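Local coordinates for protein TudS (Uncultured bacterium, PDB 6Z96) that probably removes sulfur from thiouracil in a non-redox reaction that depends on a [4Fe-4S] cluster, at residues A95-G100 and K124-L129. Residues are numbered along the deposited sequence; the frame is centred on the assembly and turned at random.
Sequences ALLKEG and KTTALL
Leu97, following Leu96 of strand 94-96, reaches helix 124-131 and meets it through one methyl, CD1, set among Thr125, Thr126 and Leu129. Apolar contacts carry the join, and no hydrogen bond crosses it. Leu97 CD1 lies 4.1 Å from Thr125 CG2 on one turn of the helix and 4.1 Å from Leu129 CD1 on the next. With CG anti to its carbonyl carbon (chi1 -57°) and CD1 extended beyond it (chi2 -175°), Leu97 presents this methyl end-on to the helix. Leu129 slants across it, and its CD1 also touches Ala95 CB at 4.0 Å, bridging Ala95 and Leu97.

The polar element is Thr126 OG1, 3.4 Å from Leu97 CD1, where the two side chains pass in opposite directions. This hydroxyl is hydrogen-bonded to Gly105 O, tying the helix to the loop after the cluster-pocket residue Cys104.

Beyond the contact, Lys98 touches the iron-sulfur cluster and its NZ is hydrogen-bonded to Glu99 O (2.8 Å), while Glu99 OE1 accepts the backbone N of Gly100 (2.9 Å).

The contact packs the helix of a beta-alpha-beta crossover, entered after hairpin 108-110/118-120, against its first strand, 94-96, which runs between parallel strands 5-8 and 135-137; Val136 of the latter touches Ala95, Leu97, Thr126 and Leu129, while Thr125 also packs on Ala80 and Ala83 of helix 73-90.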
loop_
_atom_site.group_PDB
_atom_site.type_symbol
_atom_site.label_atom_id
_atom_site.label_comp_id
_atom_site.label_asym_id
_atom_site.label_seq_id
_atom_site.Cartn_x
_atom_site.Cartn_y
_atom_site.Cartn_z
ATOM N N ALA A 95 -7.769 2.720 2.798
ATOM C CA ALA A 95 -6.589 2.602 1.948
ATOM C C ALA A 95 -6.793 1.506 0.925
ATOM O O ALA A 95 -7.369 0.468 1.233
ATOM C CB ALA A 95 -5.360 2.287 2.794
ATOM N N LEU A 96 -6.315 1.732 -0.301
ATOM C CA LEU A 96 -6.343 0.719 -1.354
ATOM C C LEU A 96 -4.867 0.442 -1.633
ATOM O O LEU A 96 -4.193 1.268 -2.248
ATOM C CB LEU A 96 -7.027 1.265 -2.612
ATOM C CG LEU A 96 -6.901 0.418 -3.880
ATOM C CD1 LEU A 96 -7.379 -1.011 -3.659
ATOM C CD2 LEU A 96 -7.652 1.080 -5.053
ATOM N N LEU A 97 -4.374 -0.697 -1.153
ATOM C CA LEU A 97 -2.951 -1.003 -1.253
ATOM C C LEU A 97 -2.691 -2.263 -2.046
ATOM O O LEU A 97 -3.507 -3.173 -2.063
ATOM C CB LEU A 97 -2.338 -1.117 0.157
ATOM C CG LEU A 97 -2.488 0.107 1.059
ATOM C CD1 LEU A 97 -1.699 -0.119 2.404
ATOM C CD2 LEU A 97 -1.983 1.399 0.389
ATOM N N LYS A 98 -1.517 -2.324 -2.694
ATOM C CA LYS A 98 -1.136 -3.446 -3.557
ATOM C C LYS A 98 -0.905 -4.765 -2.814
ATOM O O LYS A 98 -0.069 -4.868 -1.928
ATOM C CB LYS A 98 0.138 -3.046 -4.352
ATOM C CG LYS A 98 0.718 -4.164 -5.215
ATOM C CD LYS A 98 -0.162 -4.417 -6.443
ATOM C CE LYS A 98 0.263 -5.706 -7.129
ATOM N NZ LYS A 98 -0.298 -6.910 -6.441
ATOM N N GLU A 99 -1.588 -5.819 -3.261
ATOM C CA GLU A 99 -1.470 -7.125 -2.622
ATOM C C GLU A 99 -0.078 -7.757 -2.798
ATOM O O GLU A 99 0.584 -7.534 -3.811
ATOM C CB GLU A 99 -2.557 -8.071 -3.182
ATOM C CG GLU A 99 -2.686 -9.381 -2.423
ATOM C CD GLU A 99 -3.002 -9.214 -0.947
ATOM O OE1 GLU A 99 -2.085 -8.829 -0.182
ATOM O OE2 GLU A 99 -4.142 -9.540 -0.535
ATOM N N GLY A 100 0.347 -8.509 -1.780
ATOM C CA GLY A 100 1.575 -9.286 -1.808
ATOM C C GLY A 100 2.841 -8.566 -1.431
ATOM O O GLY A 100 3.862 -9.208 -1.211
ATOM N N LYS A 124 4.237 -4.003 6.031
ATOM C CA LYS A 124 4.470 -3.059 7.138
ATOM C C LYS A 124 3.539 -1.860 7.166
ATOM O O LYS A 124 3.138 -1.437 8.250
ATOM C CB LYS A 124 5.899 -2.534 7.066
ATOM C CG LYS A 124 6.913 -3.593 7.426
ATOM C CD LYS A 124 7.120 -3.506 8.929
ATOM C CE LYS A 124 8.478 -3.904 9.380
ATOM N NZ LYS A 124 8.672 -3.558 10.833
ATOM N N THR A 125 3.195 -1.299 5.996
ATOM C CA THR A 125 2.325 -0.143 5.950
ATOM C C THR A 125 0.901 -0.571 6.283
ATOM O O THR A 125 0.265 0.066 7.123
ATOM C CB THR A 125 2.433 0.540 4.593
ATOM O OG1 THR A 125 3.754 1.107 4.488
ATOM C CG2 THR A 125 1.421 1.692 4.445
ATOM N N THR A 126 0.423 -1.667 5.679
ATOM C CA THR A 126 -0.908 -2.180 6.018
ATOM C C THR A 126 -1.059 -2.448 7.514
ATOM O O THR A 126 -2.041 -2.012 8.124
ATOM C CB THR A 126 -1.141 -3.461 5.256
ATOM O OG1 THR A 126 -1.175 -3.127 3.873
ATOM C CG2 THR A 126 -2.460 -4.165 5.694
ATOM N N ALA A 127 -0.051 -3.086 8.118
ATOM C CA ALA A 127 -0.122 -3.388 9.557
ATOM C C ALA A 127 -0.257 -2.126 10.396
ATOM O O ALA A 127 -1.079 -2.100 11.326
ATOM C CB ALA A 127 1.117 -4.175 9.977
ATOM N N LEU A 128 0.520 -1.078 10.073
ATOM C CA LEU A 128 0.480 0.147 10.862
ATOM C C LEU A 128 -0.841 0.859 10.672
ATOM O O LEU A 128 -1.458 1.303 11.649
ATOM C CB LEU A 128 1.670 1.061 10.518
ATOM C CG LEU A 128 1.728 2.335 11.350
ATOM C CD1 LEU A 128 1.998 2.000 12.809
ATOM C CD2 LEU A 128 2.822 3.251 10.856
ATOM N N LEU A 129 -1.334 0.939 9.422
ATOM C CA LEU A 129 -2.617 1.614 9.181
ATOM C C LEU A 129 -3.754 0.889 9.894
ATOM O O LEU A 129 -4.576 1.554 10.538
ATOM C CB LEU A 129 -2.923 1.701 7.677
ATOM C CG LEU A 129 -1.897 2.498 6.854
ATOM C CD1 LEU A 129 -2.327 2.569 5.397
ATOM C CD2 LEU A 129 -1.749 3.930 7.390
#